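Putative branched-chain amino acid aminotransferase IlvE (Streptococcus mutans, PDB 4DQN) probably catalyses the pyridoxal-phosphate-dependent, reversible transfer of the amino group between leucine, isoleucine or valine and 2-oxoglutarate, the last step in making branched-chain amino acids. Local coordinates at residues A[66-70]-A[329-333]; A[82-87]-A[99-103]; A[237-243]-A[266-271]. All blocks are in the same frame, centred on the assembly; numbering follows the deposited sequence.

Contact 1: residues A[66-70]-A[329-333]; sequences AYRTK and QFGDV
Tyr67 drives the edge of its ring into the face of Phe330, a T-shaped pair with planes at 80° and centroids 5.0 Å apart. Tyr67 CD2 does the touching: it stands over the centre of the Phe330 ring, 3.7 Å from Phe330 CZ. One face of the tyrosine is taken by Gln329, whose CB makes a CH-pi contact 3.8 Å from the centroid of the Tyr67 ring. With CG beside the backbone N (chi1 -67°) and the chain extended beyond it, Gln329 runs out along that face to the phenol end. There the hydroxyl and the amide do not bond directly; a water joins Tyr67 OH to Gln329 OE1, to which it donates at 2.8 Å.

A second water bridges the two segments, accepting from Lys70 N and donating to Phe330 O and, at 2.7 Å, to Asp332 OD1, an oxygen that is also hydrogen-bonded to Tyr121 OH. Thr69 CG2 packs 3.5 Å from Phe330 O, while its hydroxyl turns to Ser73 O. Gly331, at positive phi, closes helix 316-329 with a Schellman motif. The whole is a helix C-terminus docked on the end of strand 59-68, in the antiparallel sheet of a class-IV aminotransferase fold.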
ATOM      1  N   ALA A  66      -1.913 -21.829  15.225  1.00 25.36           N
ATOM      2  CA  ALA A  66      -1.631 -22.688  16.373  1.00 28.03           C
ATOM      3  C   ALA A  66      -2.519 -23.907  16.223  1.00 26.57           C
ATOM      4  O   ALA A  66      -3.699 -23.780  15.877  1.00 25.84           O
ATOM      5  CB  ALA A  66      -1.923 -21.960  17.705  1.00 27.14           C
ATOM      6  N   TYR A  67      -1.957 -25.082  16.484  1.00 26.80           N
ATOM      7  CA  TYR A  67      -2.637 -26.338  16.210  1.00 28.38           C
ATOM      8  C   TYR A  67      -2.771 -27.119  17.506  1.00 31.37           C
ATOM      9  O   TYR A  67      -1.786 -27.278  18.226  1.00 29.21           O
ATOM     10  CB  TYR A  67      -1.793 -27.170  15.228  1.00 28.47           C
ATOM     11  CG  TYR A  67      -1.505 -26.482  13.906  1.00 25.92           C
ATOM     12  CD1 TYR A  67      -0.443 -25.583  13.779  1.00 27.24           C
ATOM     13  CD2 TYR A  67      -2.289 -26.734  12.788  1.00 27.66           C
ATOM     14  CE1 TYR A  67      -0.186 -24.943  12.563  1.00 27.74           C
ATOM     15  CE2 TYR A  67      -2.037 -26.107  11.575  1.00 27.52           C
ATOM     16  CZ  TYR A  67      -0.985 -25.217  11.473  1.00 26.47           C
ATOM     17  OH  TYR A  67      -0.736 -24.599  10.263  1.00 26.61           O
ATOM     18  N   ARG A  68      -3.967 -27.611  17.816  1.00 31.54           N
ATOM     19  CA  ARG A  68      -4.098 -28.525  18.957  1.00 32.23           C
ATOM     20  C   ARG A  68      -3.780 -29.956  18.525  1.00 31.44           C
ATOM     21  O   ARG A  68      -4.244 -30.415  17.477  1.00 31.84           O
ATOM     22  CB  ARG A  68      -5.494 -28.452  19.582  1.00 30.94           C
ATOM     23  CG  ARG A  68      -5.562 -29.115  20.951  1.00 31.96           C
ATOM     24  CD  ARG A  68      -6.956 -29.056  21.544  1.00 32.54           C
ATOM     25  NE  ARG A  68      -7.400 -27.679  21.794  1.00 33.93           N
ATOM     26  CZ  ARG A  68      -7.052 -26.965  22.864  1.00 33.99           C
ATOM     27  NH1 ARG A  68      -6.243 -27.490  23.778  1.00 35.40           N
ATOM     28  NH2 ARG A  68      -7.516 -25.730  23.027  1.00 33.72           N
ATOM     29  N   THR A  69      -2.985 -30.656  19.328  1.00 32.93           N
ATOM     30  CA  THR A  69      -2.572 -32.018  19.001  1.00 32.62           C
ATOM     31  C   THR A  69      -3.449 -33.072  19.687  1.00 35.30           C
ATOM     32  O   THR A  69      -4.346 -32.745  20.461  1.00 31.00           O
ATOM     33  CB  THR A  69      -1.103 -32.272  19.384  1.00 30.94           C
ATOM     34  OG1 THR A  69      -0.950 -32.162  20.809  1.00 30.50           O
ATOM     35  CG2 THR A  69      -0.190 -31.273  18.692  1.00 30.38           C
ATOM     36  N   LYS A  70      -3.165 -34.339  19.406  1.00 32.87           N
ATOM     37  CA  LYS A  70      -3.982 -35.448  19.879  1.00 35.58           C
ATOM     38  C   LYS A  70      -4.064 -35.541  21.411  1.00 36.67           C
ATOM     39  O   LYS A  70      -5.080 -35.994  21.949  1.00 39.47           O
ATOM     40  CB  LYS A  70      -3.448 -36.753  19.276  1.00 36.95           C
ATOM     41  CG  LYS A  70      -4.453 -37.891  19.189  1.00 46.36           C
ATOM     42  CD  LYS A  70      -3.874 -39.052  18.377  1.00 47.87           C
ATOM     43  CE  LYS A  70      -2.507 -39.463  18.908  1.00 46.24           C
ATOM     44  NZ  LYS A  70      -1.794 -40.454  18.030  1.00 47.13           N
ATOM     45  N   GLN A 329       1.829 -30.560  10.998  1.00 27.94           N
ATOM     46  CA  GLN A 329       1.324 -29.381  11.696  1.00 29.60           C
ATOM     47  C   GLN A 329       0.484 -29.763  12.913  1.00 29.69           C
ATOM     48  O   GLN A 329       0.643 -29.188  13.991  1.00 28.71           O
ATOM     49  CB  GLN A 329       0.536 -28.506  10.723  1.00 27.55           C
ATOM     50  CG  GLN A 329       1.416 -27.866   9.637  1.00 28.56           C
ATOM     51  CD  GLN A 329       0.621 -27.271   8.491  1.00 30.04           C
ATOM     52  OE1 GLN A 329      -0.464 -27.750   8.163  1.00 30.77           O
ATOM     53  NE2 GLN A 329       1.162 -26.216   7.869  1.00 29.45           N
ATOM     54  N   PHE A 330      -0.395 -30.745  12.749  1.00 30.31           N
ATOM     55  CA  PHE A 330      -1.264 -31.163  13.851  1.00 29.94           C
ATOM     56  C   PHE A 330      -0.624 -32.210  14.759  1.00 32.33           C
ATOM     57  O   PHE A 330      -1.256 -32.665  15.716  1.00 30.51           O
ATOM     58  CB  PHE A 330      -2.598 -31.694  13.326  1.00 28.16           C
ATOM     59  CG  PHE A 330      -3.521 -30.628  12.815  1.00 29.35           C
ATOM     60  CD1 PHE A 330      -4.434 -30.012  13.662  1.00 31.27           C
ATOM     61  CD2 PHE A 330      -3.501 -30.263  11.479  1.00 28.72           C
ATOM     62  CE1 PHE A 330      -5.299 -29.034  13.185  1.00 30.07           C
ATOM     63  CE2 PHE A 330      -4.363 -29.290  10.993  1.00 31.71           C
ATOM     64  CZ  PHE A 330      -5.259 -28.672  11.848  1.00 33.08           C
ATOM     65  N   GLY A 331       0.617 -32.590  14.458  1.00 26.70           N
ATOM     66  CA  GLY A 331       1.400 -33.428  15.354  1.00 31.48           C
ATOM     67  C   GLY A 331       1.231 -34.925  15.155  1.00 30.60           C
ATOM     68  O   GLY A 331       1.736 -35.703  15.950  1.00 32.66           O
ATOM     69  N   ASP A 332       0.515 -35.328  14.108  1.00 29.48           N
ATOM     70  CA  ASP A 332       0.255 -36.745  13.854  1.00 32.72           C
ATOM     71  C   ASP A 332       1.353 -37.404  13.026  1.00 36.01           C
ATOM     72  O   ASP A 332       1.366 -38.628  12.889  1.00 34.62           O
ATOM     73  CB  ASP A 332      -1.080 -36.932  13.127  1.00 32.62           C
ATOM     74  CG  ASP A 332      -2.270 -36.516  13.968  1.00 34.17           C
ATOM     75  OD1 ASP A 332      -2.248 -36.724  15.201  1.00 34.69           O
ATOM     76  OD2 ASP A 332      -3.233 -35.979  13.387  1.00 36.55           O
ATOM     77  N   VAL A 333       2.253 -36.596  12.462  1.00 31.22           N
ATOM     78  CA  VAL A 333       3.369 -37.102  11.653  1.00 30.45           C
ATOM     79  C   VAL A 333       4.681 -36.520  12.183  1.00 31.04           C
ATOM     80  O   VAL A 333       4.722 -35.345  12.543  1.00 29.20           O
ATOM     81  CB  VAL A 333       3.183 -36.742  10.145  1.00 30.14           C
ATOM     82  CG1 VAL A 333       4.407 -37.124   9.326  1.00 27.74           C
ATOM     83  CG2 VAL A 333       1.957 -37.433   9.575  1.00 32.49           C
TER
HETATM   84  O   HOH W   1      -2.121 -25.447   8.100  1.00 30.16           O
HETATM   85  O   HOH W   2      -1.565 -34.995  17.139  1.00 31.84           O

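Contact 2: residues A[82-87]-A[99-103]; sequences NAERLQ and PTDKF
Two consecutive helices, 79-92 and 100-113, come close where the first turn of the second meets the middle of the first, with the CA atoms of Ala83 and Thr100 5.3 Å apart. They are joined by a short loop and packed on the antiparallel sheet of the class-IV aminotransferase fold, and Pro99 occupies the N-cap position of the second helix.

Phe103 carries the apolar part. Its CG is swung anti to the backbone N (chi1 -178°), which lays the ring along helix 79-92 with one face over Ala83. The methyl of Ala83 makes a CH-pi contact there, CB lying 3.6 Å from Phe103 CG, and Ala83 CA sits over the middle of the ring. Farther out, Asn82 CB meets Phe103 CZ at 3.7 Å, while the Asn82 amide reaches away to Glu62. Leu86 comes from the ring's edge, its CD1 3.9 Å from Phe103 CE2, and continues onto Ala60 and Leu133 of the sheet.

The polar part gathers on Thr100 OG1, beside the alanine. A water links this hydroxyl to Glu84 OE2, to which it donates. Gln87, its chain bent at chi2, brings its amide across the threonine at about a right angle; NE2 also donates to Val98 O. Its bond to Thr100 OG1 is 3.0 Å long and nearly straight at 162°, with the oxygen only 12° out of the amide plane.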
ATOM      1  N   ASN A  82       8.046 -17.068   9.830  1.00 27.31           N
ATOM      2  CA  ASN A  82       7.240 -15.842   9.797  1.00 28.42           C
ATOM      3  C   ASN A  82       7.984 -14.623  10.349  1.00 29.66           C
ATOM      4  O   ASN A  82       7.846 -13.508   9.832  1.00 25.76           O
ATOM      5  CB  ASN A  82       5.940 -16.047  10.575  1.00 25.11           C
ATOM      6  CG  ASN A  82       5.116 -17.179  10.018  1.00 29.61           C
ATOM      7  OD1 ASN A  82       5.259 -18.331  10.439  1.00 30.07           O
ATOM      8  ND2 ASN A  82       4.254 -16.864   9.052  1.00 27.57           N
ATOM      9  N   ALA A  83       8.752 -14.828  11.416  1.00 26.93           N
ATOM     10  CA  ALA A  83       9.486 -13.729  12.027  1.00 26.98           C
ATOM     11  C   ALA A  83      10.541 -13.187  11.071  1.00 27.76           C
ATOM     12  O   ALA A  83      10.751 -11.975  10.988  1.00 27.52           O
ATOM     13  CB  ALA A  83      10.146 -14.194  13.342  1.00 27.03           C
ATOM     14  N   GLU A  84      11.220 -14.086  10.365  1.00 26.46           N
ATOM     15  CA  GLU A  84      12.292 -13.690   9.459  1.00 26.57           C
ATOM     16  C   GLU A  84      11.712 -13.001   8.237  1.00 29.06           C
ATOM     17  O   GLU A  84      12.285 -12.033   7.730  1.00 28.64           O
ATOM     18  CB  GLU A  84      13.160 -14.905   9.086  1.00 27.32           C
ATOM     19  CG  GLU A  84      13.915 -15.460  10.303  1.00 27.58           C
ATOM     20  CD  GLU A  84      14.768 -16.697  10.012  1.00 33.67           C
ATOM     21  OE1 GLU A  84      14.722 -17.220   8.870  1.00 36.27           O
ATOM     22  OE2 GLU A  84      15.481 -17.143  10.943  1.00 35.33           O
ATOM     23  N   ARG A  85      10.557 -13.475   7.780  1.00 25.55           N
ATOM     24  CA  ARG A  85       9.883 -12.817   6.665  1.00 28.31           C
ATOM     25  C   ARG A  85       9.409 -11.411   7.046  1.00 28.21           C
ATOM     26  O   ARG A  85       9.526 -10.470   6.244  1.00 26.81           O
ATOM     27  CB  ARG A  85       8.724 -13.670   6.133  1.00 26.23           C
ATOM     28  CG  ARG A  85       8.054 -13.051   4.906  1.00 31.19           C
ATOM     29  CD  ARG A  85       7.044 -13.980   4.246  1.00 33.12           C
ATOM     30  NE  ARG A  85       5.883 -14.248   5.098  1.00 31.69           N
ATOM     31  CZ  ARG A  85       4.868 -15.047   4.757  1.00 36.29           C
ATOM     32  NH1 ARG A  85       4.877 -15.673   3.586  1.00 33.80           N
ATOM     33  NH2 ARG A  85       3.843 -15.228   5.590  1.00 34.01           N
ATOM     34  N   LEU A  86       8.890 -11.260   8.266  1.00 24.24           N
ATOM     35  CA  LEU A  86       8.477  -9.944   8.758  1.00 26.78           C
ATOM     36  C   LEU A  86       9.680  -9.013   8.896  1.00 28.43           C
ATOM     37  O   LEU A  86       9.542  -7.801   8.743  1.00 25.60           O
ATOM     38  CB  LEU A  86       7.768 -10.061  10.118  1.00 25.09           C
ATOM     39  CG  LEU A  86       6.553  -9.189  10.476  1.00 31.87           C
ATOM     40  CD1 LEU A  86       6.454  -8.904  11.974  1.00 25.74           C
ATOM     41  CD2 LEU A  86       6.398  -7.920   9.642  1.00 26.66           C
ATOM     42  N   GLN A  87      10.854  -9.569   9.195  1.00 25.87           N
ATOM     43  CA  GLN A  87      12.050  -8.744   9.327  1.00 27.18           C
ATOM     44  C   GLN A  87      12.461  -8.203   7.969  1.00 26.46           C
ATOM     45  O   GLN A  87      12.814  -7.031   7.835  1.00 25.90           O
ATOM     46  CB  GLN A  87      13.201  -9.540   9.969  1.00 26.00           C
ATOM     47  CG  GLN A  87      13.076  -9.689  11.485  1.00 25.18           C
ATOM     48  CD  GLN A  87      13.669 -10.990  11.998  1.00 28.30           C
ATOM     49  OE1 GLN A  87      14.403 -11.679  11.281  1.00 28.06           O
ATOM     50  NE2 GLN A  87      13.350 -11.338  13.237  1.00 28.78           N
ATOM     51  N   PRO A  99      12.563  -8.669  16.565  1.00 27.62           N
ATOM     52  CA  PRO A  99      13.462  -9.833  16.636  1.00 26.00           C
ATOM     53  C   PRO A  99      12.709 -11.159  16.725  1.00 27.40           C
ATOM     54  O   PRO A  99      11.581 -11.206  17.222  1.00 25.56           O
ATOM     55  CB  PRO A  99      14.268  -9.583  17.923  1.00 27.62           C
ATOM     56  CG  PRO A  99      14.306  -8.031  18.027  1.00 33.17           C
ATOM     57  CD  PRO A  99      12.918  -7.621  17.547  1.00 23.86           C
ATOM     58  N   THR A 100      13.329 -12.225  16.241  1.00 28.59           N
ATOM     59  CA  THR A 100      12.689 -13.540  16.203  1.00 27.08           C
ATOM     60  C   THR A 100      12.253 -14.020  17.585  1.00 26.74           C
ATOM     61  O   THR A 100      11.136 -14.519  17.745  1.00 27.20           O
ATOM     62  CB  THR A 100      13.617 -14.544  15.548  1.00 27.29           C
ATOM     63  OG1 THR A 100      13.886 -14.098  14.213  1.00 28.52           O
ATOM     64  CG2 THR A 100      12.986 -15.941  15.505  1.00 27.95           C
ATOM     65  N   ASP A 101      13.105 -13.859  18.593  1.00 30.48           N
ATOM     66  CA  ASP A 101      12.694 -14.295  19.924  1.00 31.86           C
ATOM     67  C   ASP A 101      11.508 -13.482  20.457  1.00 30.00           C
ATOM     68  O   ASP A 101      10.619 -14.050  21.081  1.00 27.75           O
ATOM     69  CB  ASP A 101      13.865 -14.371  20.920  1.00 34.98           C
ATOM     70  CG  ASP A 101      14.515 -13.026  21.182  1.00 41.46           C
ATOM     71  OD1 ASP A 101      15.443 -12.992  22.019  1.00 50.32           O
ATOM     72  OD2 ASP A 101      14.126 -12.006  20.566  1.00 37.77           O
ATOM     73  N   LYS A 102      11.470 -12.177  20.176  1.00 24.94           N
ATOM     74  CA  LYS A 102      10.334 -11.341  20.586  1.00 26.06           C
ATOM     75  C   LYS A 102       9.056 -11.808  19.888  1.00 27.64           C
ATOM     76  O   LYS A 102       8.012 -11.974  20.528  1.00 27.35           O
ATOM     77  CB  LYS A 102      10.599  -9.854  20.256  1.00 28.31           C
ATOM     78  CG  LYS A 102       9.456  -8.895  20.626  1.00 25.75           C
ATOM     79  CD  LYS A 102       9.811  -7.464  20.205  1.00 26.62           C
ATOM     80  CE  LYS A 102       8.755  -6.464  20.633  1.00 26.39           C
ATOM     81  NZ  LYS A 102       8.537  -6.422  22.112  1.00 26.62           N
ATOM     82  N   PHE A 103       9.157 -12.024  18.574  1.00 26.41           N
ATOM     83  CA  PHE A 103       8.032 -12.452  17.744  1.00 24.92           C
ATOM     84  C   PHE A 103       7.430 -13.778  18.230  1.00 28.91           C
ATOM     85  O   PHE A 103       6.204 -13.901  18.409  1.00 27.87           O
ATOM     86  CB  PHE A 103       8.517 -12.589  16.288  1.00 23.90           C
ATOM     87  CG  PHE A 103       7.438 -12.983  15.300  1.00 25.64           C
ATOM     88  CD1 PHE A 103       7.053 -14.317  15.164  1.00 26.22           C
ATOM     89  CD2 PHE A 103       6.835 -12.023  14.484  1.00 25.43           C
ATOM     90  CE1 PHE A 103       6.053 -14.686  14.250  1.00 27.57           C
ATOM     91  CE2 PHE A 103       5.849 -12.379  13.558  1.00 26.20           C
ATOM     92  CZ  PHE A 103       5.458 -13.719  13.439  1.00 23.74           C
TER
HETATM   93  O   HOH W   3      15.918 -15.605  13.214  1.00 29.24           O

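Contact 3: residues A[237-243]-A[266-271]; sequences NEFITPL and MKAIEG
Phe239 N donates to Lys267 O at 2.8 Å, an almost straight bond of 174° that opens a regular parallel pairing. Phe239 O then accepts from Ile269 N at 2.9 Å, Thr241 N donates to Ile269 O, and Gly271 N reaches Thr241 O. The last is more bent (144° at the hydrogen), and beyond it Leu243 N makes only a weak bond to Gly271 O.

Side chains alternate between the sheet's faces. On one, Ile240 and Ile269 run alongside each other, with their CG1 atoms 4.1 Å apart. Nearby, Lys267 NZ makes a long, weak salt bridge to Glu238 OE2 at 3.5 Å; the other carboxylate oxygen of Glu238 is hydrogen-bonded to Thr234 OG1.

On the opposite face, Phe239 CB lies 4.2 Å from Ala268 CB, and a chi1 of -177° swings the phenyl ring away from strand 267-270 to Leu256 and Leu257 of helix 251-262. Thr241 CG2 packs 3.9 Å from Glu270 CG. Past the end of the strand, Leu243 CB rests 3.7 Å from Glu270 CB. Two neighbouring parallel strands with helix 251-262 between them in sequence, covering the Phe239 face, make a classic beta-alpha-beta crossover within the mixed sheet.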
ATOM      1  N   ASN A 237       6.983 -36.551 -11.783  1.00 47.59           N
ATOM      2  CA  ASN A 237       6.883 -36.244 -10.356  1.00 50.46           C
ATOM      3  C   ASN A 237       7.910 -35.236  -9.850  1.00 45.45           C
ATOM      4  O   ASN A 237       8.616 -35.492  -8.874  1.00 48.40           O
ATOM      5  CB  ASN A 237       6.919 -37.528  -9.519  1.00 49.90           C
ATOM      6  CG  ASN A 237       5.528 -38.067  -9.222  1.00 55.54           C
ATOM      7  OD1 ASN A 237       5.173 -38.282  -8.062  1.00 62.99           O
ATOM      8  ND2 ASN A 237       4.729 -38.275 -10.269  1.00 60.05           N
ATOM      9  N   GLU A 238       8.007 -34.099 -10.533  1.00 41.53           N
ATOM     10  CA  GLU A 238       8.809 -32.994 -10.030  1.00 40.11           C
ATOM     11  C   GLU A 238       7.864 -31.943  -9.452  1.00 39.94           C
ATOM     12  O   GLU A 238       6.760 -31.760  -9.954  1.00 40.08           O
ATOM     13  CB  GLU A 238       9.627 -32.361 -11.151  1.00 47.59           C
ATOM     14  CG  GLU A 238      10.481 -33.327 -11.954  1.00 48.58           C
ATOM     15  CD  GLU A 238      10.688 -32.826 -13.368  1.00 53.37           C
ATOM     16  OE1 GLU A 238       9.683 -32.441 -14.002  1.00 50.29           O
ATOM     17  OE2 GLU A 238      11.848 -32.796 -13.835  1.00 58.90           O
ATOM     18  N   PHE A 239       8.307 -31.267  -8.397  1.00 38.75           N
ATOM     19  CA  PHE A 239       7.555 -30.179  -7.778  1.00 37.31           C
ATOM     20  C   PHE A 239       8.190 -28.875  -8.237  1.00 35.53           C
ATOM     21  O   PHE A 239       9.382 -28.637  -7.990  1.00 37.02           O
ATOM     22  CB  PHE A 239       7.660 -30.305  -6.256  1.00 36.19           C
ATOM     23  CG  PHE A 239       6.873 -29.278  -5.487  1.00 32.59           C
ATOM     24  CD1 PHE A 239       7.412 -28.032  -5.210  1.00 35.93           C
ATOM     25  CD2 PHE A 239       5.609 -29.582  -5.000  1.00 35.55           C
ATOM     26  CE1 PHE A 239       6.696 -27.085  -4.479  1.00 32.14           C
ATOM     27  CE2 PHE A 239       4.884 -28.645  -4.274  1.00 34.36           C
ATOM     28  CZ  PHE A 239       5.431 -27.395  -4.012  1.00 32.25           C
ATOM     29  N   ILE A 240       7.410 -28.029  -8.908  1.00 33.61           N
ATOM     30  CA  ILE A 240       7.940 -26.766  -9.406  1.00 34.62           C
ATOM     31  C   ILE A 240       7.091 -25.577  -8.945  1.00 34.86           C
ATOM     32  O   ILE A 240       5.859 -25.580  -9.079  1.00 30.41           O
ATOM     33  CB  ILE A 240       8.082 -26.769 -10.949  1.00 35.18           C
ATOM     34  CG1 ILE A 240       8.930 -27.967 -11.401  1.00 36.60           C
ATOM     35  CG2 ILE A 240       8.717 -25.477 -11.419  1.00 31.45           C
ATOM     36  CD1 ILE A 240       9.137 -28.045 -12.908  1.00 41.72           C
ATOM     37  N   THR A 241       7.751 -24.575  -8.373  1.00 33.32           N
ATOM     38  CA  THR A 241       7.049 -23.379  -7.894  1.00 34.58           C
ATOM     39  C   THR A 241       7.774 -22.160  -8.447  1.00 36.40           C
ATOM     40  O   THR A 241       8.997 -22.184  -8.577  1.00 36.36           O
ATOM     41  CB  THR A 241       6.991 -23.349  -6.340  1.00 35.98           C
ATOM     42  OG1 THR A 241       6.176 -22.258  -5.880  1.00 31.29           O
ATOM     43  CG2 THR A 241       8.379 -23.221  -5.752  1.00 34.26           C
ATOM     44  N   PRO A 242       7.025 -21.099  -8.801  1.00 34.97           N
ATOM     45  CA  PRO A 242       7.633 -19.887  -9.361  1.00 35.43           C
ATOM     46  C   PRO A 242       8.649 -19.221  -8.437  1.00 36.69           C
ATOM     47  O   PRO A 242       8.478 -19.152  -7.214  1.00 33.80           O
ATOM     48  CB  PRO A 242       6.429 -18.954  -9.556  1.00 32.12           C
ATOM     49  CG  PRO A 242       5.285 -19.888  -9.778  1.00 32.36           C
ATOM     50  CD  PRO A 242       5.553 -21.041  -8.843  1.00 30.75           C
ATOM     51  N   LEU A 243       9.721 -18.726  -9.044  1.00 38.25           N
ATOM     52  CA  LEU A 243      10.674 -17.897  -8.334  1.00 43.98           C
ATOM     53  C   LEU A 243      10.803 -16.534  -9.007  1.00 48.31           C
ATOM     54  O   LEU A 243      11.278 -16.421 -10.141  1.00 47.30           O
ATOM     55  CB  LEU A 243      12.037 -18.579  -8.295  1.00 48.88           C
ATOM     56  CG  LEU A 243      13.181 -17.757  -7.696  1.00 53.03           C
ATOM     57  CD1 LEU A 243      12.793 -17.132  -6.341  1.00 50.62           C
ATOM     58  CD2 LEU A 243      14.395 -18.652  -7.561  1.00 52.33           C
ATOM     59  N   MET A 266      11.116 -36.465  -4.365  1.00 36.03           N
ATOM     60  CA  MET A 266      10.853 -35.702  -5.581  1.00 37.58           C
ATOM     61  C   MET A 266      11.887 -34.610  -5.761  1.00 37.18           C
ATOM     62  O   MET A 266      12.429 -34.072  -4.790  1.00 36.72           O
ATOM     63  CB  MET A 266       9.465 -35.050  -5.536  1.00 35.20           C
ATOM     64  CG  MET A 266       8.304 -36.015  -5.368  1.00 39.14           C
ATOM     65  SD  MET A 266       6.760 -35.158  -4.970  1.00 44.44           S
ATOM     66  CE  MET A 266       6.348 -34.406  -6.546  1.00 38.92           C
ATOM     67  N   LYS A 267      12.163 -34.282  -7.014  1.00 36.87           N
ATOM     68  CA  LYS A 267      12.949 -33.105  -7.317  1.00 40.32           C
ATOM     69  C   LYS A 267      12.024 -31.937  -7.025  1.00 37.93           C
ATOM     70  O   LYS A 267      10.877 -31.914  -7.482  1.00 40.59           O
ATOM     71  CB  LYS A 267      13.379 -33.114  -8.785  1.00 44.02           C
ATOM     72  CG  LYS A 267      14.173 -31.886  -9.213  1.00 47.42           C
ATOM     73  CD  LYS A 267      14.805 -32.101 -10.592  1.00 54.70           C
ATOM     74  CE  LYS A 267      14.272 -31.106 -11.614  1.00 51.64           C
ATOM     75  NZ  LYS A 267      14.888 -31.303 -12.957  1.00 49.90           N
ATOM     76  N   ALA A 268      12.508 -30.995  -6.226  1.00 38.62           N
ATOM     77  CA  ALA A 268      11.690 -29.879  -5.760  1.00 38.76           C
ATOM     78  C   ALA A 268      12.448 -28.589  -5.985  1.00 39.89           C
ATOM     79  O   ALA A 268      13.433 -28.313  -5.288  1.00 40.44           O
ATOM     80  CB  ALA A 268      11.366 -30.047  -4.270  1.00 39.18           C
ATOM     81  N   ILE A 269      11.984 -27.787  -6.945  1.00 36.89           N
ATOM     82  CA  ILE A 269      12.713 -26.576  -7.306  1.00 39.83           C
ATOM     83  C   ILE A 269      11.855 -25.330  -7.473  1.00 40.92           C
ATOM     84  O   ILE A 269      10.664 -25.401  -7.800  1.00 36.62           O
ATOM     85  CB  ILE A 269      13.529 -26.760  -8.609  1.00 41.38           C
ATOM     86  CG1 ILE A 269      12.594 -27.004  -9.797  1.00 40.52           C
ATOM     87  CG2 ILE A 269      14.566 -27.885  -8.452  1.00 45.96           C
ATOM     88  CD1 ILE A 269      13.053 -26.290 -11.073  1.00 41.97           C
ATOM     89  N   GLU A 270      12.488 -24.187  -7.233  1.00 40.92           N
ATOM     90  CA  GLU A 270      11.911 -22.903  -7.557  1.00 38.64           C
ATOM     91  C   GLU A 270      12.446 -22.552  -8.940  1.00 45.49           C
ATOM     92  O   GLU A 270      13.653 -22.341  -9.114  1.00 42.01           O
ATOM     93  CB  GLU A 270      12.345 -21.843  -6.537  1.00 41.38           C
ATOM     94  CG  GLU A 270      12.057 -22.193  -5.069  1.00 39.60           C
ATOM     95  CD  GLU A 270      12.408 -21.057  -4.125  1.00 45.12           C
ATOM     96  OE1 GLU A 270      11.998 -19.909  -4.393  1.00 49.45           O
ATOM     97  OE2 GLU A 270      13.100 -21.305  -3.117  1.00 53.27           O
ATOM     98  N   GLY A 271      11.557 -22.510  -9.929  1.00 39.12           N
ATOM     99  CA  GLY A 271      11.949 -22.168 -11.285  1.00 41.19           C
ATOM    100  C   GLY A 271      10.857 -21.370 -11.960  1.00 43.94           C
ATOM    101  O   GLY A 271       9.786 -21.168 -11.380  1.00 43.25           O
TER

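The three contacts occupy separate places in the chain and none touches another. Contact 1 closes a loop of 258 residues that holds both others, while contacts 2 and 3 follow each other in series. Contact 1 includes the end of strand 59-68, on which Asn82 and Leu86 of contact 2 pack; the centres of these two contacts are 22 Å apart and their nearest atoms about 9 Å. Contact 3 belongs to the mixed sheet, its centre 27 Å from that of contact 1, yet helix 316-329, which ends in contact 1, also packs on Phe239 and Met266. Contact 2 lies nearest the probable cofactor site: the Leu86 side chain is about 6 Å from that of Lys188, the predicted pyridoxal-phosphate lysine, unmodified here.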